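Local atomic coordinates of Sn-glycerol-3-phosphate ABC transporter substrate-binding protein UspB (Mycobacterium tuberculosis, PDB entry 4MFI), a protein that probably binds glycerophosphocholine outside the cell membrane and delivers it to an ABC transporter for uptake. Residues A203-I206 and S207-F210; R54-I57 and G58-Q61; F106-L110 and S111-T115. One frame throughout, in Å; residues are numbered along the deposited sequence.

Interaction 1: A203-I206 and S207-F210; sequences ADLI and SWTF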
# COMPACT_ATOMS: atom_id res chain seq x y z
N ALA A 203 -5.07 2.77 -14.70
CA ALA A 203 -4.08 1.69 -14.66
C ALA A 203 -2.91 1.95 -13.72
O ALA A 203 -2.10 1.05 -13.48
CB ALA A 203 -3.58 1.38 -16.06
N ASP A 204 -2.78 3.17 -13.20
CA ASP A 204 -1.71 3.41 -12.24
C ASP A 204 -2.00 2.87 -10.84
O ASP A 204 -1.07 2.73 -10.04
CB ASP A 204 -1.35 4.89 -12.18
CG ASP A 204 -0.34 5.28 -13.25
OD1 ASP A 204 0.46 4.42 -13.67
OD2 ASP A 204 -0.35 6.46 -13.66
N LEU A 205 -3.26 2.57 -10.53
CA LEU A 205 -3.61 2.13 -9.18
C LEU A 205 -4.72 1.09 -9.09
O LEU A 205 -4.97 0.55 -8.01
CB LEU A 205 -3.99 3.34 -8.33
CG LEU A 205 -3.73 3.22 -6.83
CD1 LEU A 205 -2.25 3.03 -6.56
CD2 LEU A 205 -4.25 4.44 -6.10
N ILE A 206 -5.39 0.79 -10.19
CA ILE A 206 -6.59 -0.03 -10.11
C ILE A 206 -6.34 -1.48 -9.63
O ILE A 206 -7.17 -2.03 -8.91
CB ILE A 206 -7.42 0.01 -11.43
CG1 ILE A 206 -8.80 -0.64 -11.25
CG2 ILE A 206 -6.65 -0.66 -12.55
CD1 ILE A 206 -9.67 0.04 -10.21
N SER A 207 -5.21 -2.09 -9.99
CA SER A 207 -5.00 -3.44 -9.44
C SER A 207 -4.87 -3.42 -7.92
O SER A 207 -5.20 -4.40 -7.25
CB SER A 207 -3.81 -4.18 -10.07
OG SER A 207 -2.58 -3.61 -9.67
N TRP A 208 -4.41 -2.31 -7.36
CA TRP A 208 -4.34 -2.16 -5.92
C TRP A 208 -5.72 -1.95 -5.30
O TRP A 208 -6.09 -2.65 -4.36
CB TRP A 208 -3.42 -1.00 -5.55
CG TRP A 208 -3.07 -0.89 -4.10
CD1 TRP A 208 -2.48 -1.84 -3.31
CD2 TRP A 208 -3.24 0.26 -3.27
NE1 TRP A 208 -2.28 -1.36 -2.04
CE2 TRP A 208 -2.74 -0.06 -1.99
CE3 TRP A 208 -3.77 1.55 -3.48
CZ2 TRP A 208 -2.74 0.85 -0.93
CZ3 TRP A 208 -3.78 2.45 -2.43
CH2 TRP A 208 -3.27 2.10 -1.17
N THR A 209 -6.47 -0.99 -5.83
CA THR A 209 -7.76 -0.65 -5.23
C THR A 209 -8.85 -1.68 -5.51
O THR A 209 -9.76 -1.84 -4.69
CB THR A 209 -8.27 0.75 -5.63
OG1 THR A 209 -8.49 0.79 -7.05
CG2 THR A 209 -7.28 1.85 -5.22
N PHE A 210 -8.78 -2.38 -6.63
CA PHE A 210 -9.78 -3.41 -6.95
C PHE A 210 -9.59 -4.66 -6.10
O PHE A 210 -10.49 -5.48 -5.98
CB PHE A 210 -9.72 -3.77 -8.45
CG PHE A 210 -10.66 -4.88 -8.85
CD1 PHE A 210 -12.02 -4.65 -8.99
CD2 PHE A 210 -10.16 -6.16 -9.11
CE1 PHE A 210 -12.87 -5.68 -9.36
CE2 PHE A 210 -11.01 -7.19 -9.49
CZ PHE A 210 -12.37 -6.95 -9.62
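Leu205 and Trp208 meet side by side where a short helix begins, their side chains pointing the same way. The branch point of the leucine, CG, lies 3.7 Å from CE3 of the indole, and both methyls also come close to that carbon of the benzene ring. Both side chains owe this to their first torsions: CG is turned opposite the backbone N in Leu205 (chi1 -151°) and in Trp208 (chi1 -170°). Leu205 also meets Thr209, whose CG2 sits 4.1 Å from Leu205 CD2, the two side chains crossing at about a right angle. Ile206 likewise reaches forward along the chain, its CD1 coming 3.5 Å from Thr209 OG1 and 4.2 Å from Phe210 CB.

Behind these contacts stands the first helical turn. Leu205, the N-cap residue, lends its backbone oxygen to two donors: Thr209 N binds it at 3.1 Å, whereas Trp208 N, also close, makes a bent and weak bond. The next turn bond, from Phe210 N to Ile206 O, is shorter at 2.8 Å. The polar ends are fixed from farther out: Trp208 NE1 donates to Thr304 O, and Ser207 OG is held by Arg385 NE and Asp392 O.

The turn follows strand 198-201 after a short loop and is wedged among other elements. Ile206 and Phe210 pack on Leu399 of helix 391-405, Thr209 rests on Ala201 of strand 198-201, and the Trp208 side chain touches Ser153 and Pro155 of the long strand 144-160.

Interaction 2: R54-I57 and G58-Q61; sequences RELI and GRFQ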
# COMPACT_ATOMS: atom_id res chain seq x y z
N ARG A 54 15.39 13.55 8.41
CA ARG A 54 16.52 14.17 9.09
C ARG A 54 16.27 14.30 10.59
O ARG A 54 17.19 14.15 11.40
CB ARG A 54 16.86 15.53 8.48
CG ARG A 54 17.50 15.43 7.10
CD ARG A 54 18.01 16.78 6.61
NE ARG A 54 16.94 17.77 6.54
CZ ARG A 54 16.20 17.99 5.46
NH1 ARG A 54 16.41 17.30 4.35
NH2 ARG A 54 15.25 18.92 5.48
N GLU A 55 15.03 14.58 10.97
CA GLU A 55 14.67 14.66 12.38
C GLU A 55 14.81 13.29 13.05
O GLU A 55 15.35 13.19 14.16
CB GLU A 55 13.25 15.22 12.56
CG GLU A 55 12.68 15.08 13.98
CD GLU A 55 13.43 15.88 15.03
OE1 GLU A 55 14.11 16.86 14.68
OE2 GLU A 55 13.32 15.52 16.23
N LEU A 56 14.34 12.24 12.38
CA LEU A 56 14.45 10.90 12.94
C LEU A 56 15.92 10.47 13.07
O LEU A 56 16.30 9.83 14.06
CB LEU A 56 13.67 9.90 12.08
CG LEU A 56 12.15 10.09 12.12
CD1 LEU A 56 11.46 9.11 11.19
CD2 LEU A 56 11.63 9.96 13.55
N ILE A 57 16.74 10.85 12.10
CA ILE A 57 18.17 10.57 12.16
C ILE A 57 18.82 11.28 13.35
O ILE A 57 19.67 10.71 14.04
CB ILE A 57 18.87 10.96 10.83
CG1 ILE A 57 18.54 9.94 9.74
CG2 ILE A 57 20.39 11.05 11.01
CD1 ILE A 57 18.96 10.37 8.35
N GLY A 58 18.40 12.52 13.59
CA GLY A 58 18.91 13.28 14.72
C GLY A 58 18.56 12.60 16.03
O GLY A 58 19.40 12.50 16.93
N ARG A 59 17.32 12.13 16.13
CA ARG A 59 16.88 11.41 17.33
C ARG A 59 17.69 10.13 17.51
O ARG A 59 18.08 9.78 18.63
CB ARG A 59 15.39 11.07 17.25
CG ARG A 59 14.47 12.29 17.20
CD ARG A 59 13.01 11.89 17.01
NE ARG A 59 12.14 13.06 16.98
CZ ARG A 59 10.82 13.02 17.10
NH1 ARG A 59 10.19 11.86 17.27
NH2 ARG A 59 10.12 14.15 17.08
N PHE A 60 17.96 9.44 16.40
CA PHE A 60 18.74 8.20 16.45
C PHE A 60 20.15 8.46 16.96
O PHE A 60 20.65 7.76 17.85
CB PHE A 60 18.78 7.55 15.07
CG PHE A 60 19.66 6.34 15.01
CD1 PHE A 60 19.23 5.13 15.52
CD2 PHE A 60 20.93 6.42 14.44
CE1 PHE A 60 20.05 4.01 15.47
CE2 PHE A 60 21.74 5.30 14.37
CZ PHE A 60 21.30 4.09 14.89
N GLN A 61 20.79 9.48 16.40
CA GLN A 61 22.16 9.81 16.78
C GLN A 61 22.27 10.28 18.23
O GLN A 61 23.31 10.11 18.86
CB GLN A 61 22.75 10.83 15.80
CG GLN A 61 22.92 10.24 14.40
CD GLN A 61 23.46 11.22 13.38
OE1 GLN A 61 23.90 10.82 12.30
NE2 GLN A 61 23.42 12.51 13.70
O HOH W 1 10.86 16.86 17.59
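Glu55 and Arg59 stand one turn apart on helix 50-63, and the backbone between them is regular: Arg59 N donates to Glu55 O at 3.0 Å. The same i to i+4 pattern joins Gly58 N to Arg54 O, Phe60 N to Leu56 O and Gln61 N to Ile57 O.

On this frame Glu55 bends back at chi2 (65°), while Arg59 runs extended from CG to NE, and the two ends meet in a salt bridge. Arg59 NE gives its hydrogen to Glu55 OE2 at 2.8 Å in a nearly straight bond (167°). The oxygen lies at the guanidinium edge, close to its plane, and uses its anti lone pair; the two flat groups stand 85° apart. A water bridges the pair, donating to Glu55 OE2 and accepting from Arg59 NH2 at 2.9 Å. Arg59 NH1 bonds Asn335 OD1, and Tyr338 adds a cation-pi contact, so the guanidinium is held on several sides. Farther along, Ile57 CG2 lies 3.7 Å from Gln61 OE1, which accepts a bond from Val69 N.

Such an i to i+4 ion pair is a familiar helix-surface feature, here on the crossover helix of the beta-alpha-beta unit formed with strands 39-43 and 69-73.

Interaction 3: F106-L110 and S111-T115; sequences FHFAL and SGVLT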
# COMPACT_ATOMS: atom_id res chain seq x y z
N PHE A 106 10.29 -8.27 -2.70
CA PHE A 106 10.35 -9.70 -2.97
C PHE A 106 11.29 -9.99 -4.13
O PHE A 106 12.00 -11.00 -4.12
CB PHE A 106 8.97 -10.30 -3.25
CG PHE A 106 8.99 -11.78 -3.52
CD1 PHE A 106 9.02 -12.68 -2.47
CD2 PHE A 106 8.98 -12.27 -4.82
CE1 PHE A 106 9.04 -14.05 -2.71
CE2 PHE A 106 9.01 -13.64 -5.06
CZ PHE A 106 9.04 -14.53 -4.00
N HIS A 107 11.29 -9.12 -5.14
CA HIS A 107 12.23 -9.27 -6.25
C HIS A 107 13.66 -9.41 -5.73
O HIS A 107 14.41 -10.31 -6.14
CB HIS A 107 12.14 -8.07 -7.18
CG HIS A 107 13.24 -8.02 -8.18
ND1 HIS A 107 13.23 -8.77 -9.34
CD2 HIS A 107 14.42 -7.35 -8.18
CE1 HIS A 107 14.34 -8.54 -10.02
NE2 HIS A 107 15.08 -7.69 -9.33
N PHE A 108 14.04 -8.55 -4.80
CA PHE A 108 15.38 -8.62 -4.23
C PHE A 108 15.56 -9.77 -3.23
O PHE A 108 16.61 -10.41 -3.22
CB PHE A 108 15.77 -7.28 -3.63
CG PHE A 108 15.98 -6.21 -4.66
CD1 PHE A 108 17.03 -6.30 -5.57
CD2 PHE A 108 15.13 -5.11 -4.74
CE1 PHE A 108 17.23 -5.32 -6.53
CE2 PHE A 108 15.32 -4.13 -5.70
CZ PHE A 108 16.37 -4.23 -6.60
N ALA A 109 14.55 -10.03 -2.40
CA ALA A 109 14.64 -11.13 -1.45
C ALA A 109 14.83 -12.47 -2.17
O ALA A 109 15.68 -13.28 -1.77
CB ALA A 109 13.40 -11.19 -0.57
N LEU A 110 14.06 -12.69 -3.23
CA LEU A 110 14.16 -13.93 -4.00
C LEU A 110 15.54 -14.10 -4.62
O LEU A 110 16.05 -15.22 -4.74
CB LEU A 110 13.09 -13.96 -5.09
CG LEU A 110 13.05 -15.22 -5.95
CD1 LEU A 110 12.69 -16.42 -5.10
CD2 LEU A 110 12.06 -15.06 -7.09
N SER A 111 16.17 -12.98 -4.99
CA SER A 111 17.49 -13.02 -5.61
C SER A 111 18.62 -13.27 -4.60
O SER A 111 19.77 -13.45 -4.99
CB SER A 111 17.76 -11.74 -6.41
OG SER A 111 17.97 -10.62 -5.58
N GLY A 112 18.28 -13.27 -3.32
CA GLY A 112 19.24 -13.59 -2.27
C GLY A 112 20.05 -12.42 -1.77
O GLY A 112 21.04 -12.61 -1.05
N VAL A 113 19.65 -11.20 -2.13
CA VAL A 113 20.44 -10.02 -1.78
C VAL A 113 19.94 -9.24 -0.55
O VAL A 113 20.50 -8.19 -0.22
CB VAL A 113 20.61 -9.05 -2.97
CG1 VAL A 113 21.20 -9.78 -4.17
CG2 VAL A 113 19.27 -8.38 -3.33
N LEU A 114 18.90 -9.75 0.12
CA LEU A 114 18.42 -9.14 1.36
C LEU A 114 18.62 -10.06 2.56
O LEU A 114 18.56 -11.29 2.45
CB LEU A 114 16.94 -8.78 1.25
CG LEU A 114 16.51 -7.80 0.16
CD1 LEU A 114 15.02 -7.55 0.29
CD2 LEU A 114 17.29 -6.51 0.24
N THR A 115 18.82 -9.46 3.73
CA THR A 115 18.96 -10.22 4.97
C THR A 115 17.61 -10.63 5.52
O THR A 115 16.71 -9.80 5.65
CB THR A 115 19.66 -9.35 6.04
OG1 THR A 115 20.92 -8.88 5.53
CG2 THR A 115 19.90 -10.14 7.32
O HOH W 2 17.49 -12.31 0.06
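Gly112 turns to a positive phi of 87°, which swings the chain back over the end of helix 104-110, while Ser111 places OG between its own backbone N and carbonyl carbon (chi1 71°) and so aims it at Phe108 O. The serine hydroxyl donates to that oxygen at 2.7 Å, meeting the carbonyl well off its axis. Val113 N approaches the same oxygen in a long, weak bond, and Ser111 N adds another weak one, so a single helix carbonyl collects several donors.

Gly112 N bonds to Ala109 O at 3.0 Å, coming from above the carbonyl plane. With the weak Val113 bond this makes the Schellman motif that ends the helix. A glycine suits this position, because a side chain at these backbone angles would collide with the carbonyl oxygen of Ser111. A water extends the closure by donating to Ala109 O at 2.8 Å and accepting from Leu114 N.

Apolar side chains pack beside the polar turn. Val113 CG2 touches Phe108 CB at 3.7 Å and also lies near ring atom CD1, the two side chains crossing at a slant. Leu114 swings in behind, its CG 3.9 Å from Phe108 CB and its CD1 4.1 Å from Ala109 CB.

Around this end of the helix, the Phe108 ring meets Phe85 of helix 78-88 edge-to-face, and its side chain, like that of Leu114, touches Leu100 of strand 97-101. Beyond the turn, backbone bonds tie Val113 to Ala313 and Thr115 to Ile311, setting the departing chain beside the residues that follow strand 307-310.

How the interactions relate
The three local contacts sample the start, the middle and the end of helices in one solute-binding fold, and none touches another. Interaction 1 is the most buried, its centre about 11 Å from the centre of the chain, and combines apolar packing with a helix start. Interaction 2, centred about 25 Å from that point, sets a partly exposed charged pair beside helix 333-343, with Ile57 and Phe60 packed on strand 69-73. Interaction 3, centred about 20 Å from it, is partly buried, with exposed residues at the helix end and carbonyl capping beside a small apolar cluster. Interactions 2 and 3 flank strands of the same mixed sheet, 69-73 and 97-101; interaction 1 reaches that sheet through strand 144-160.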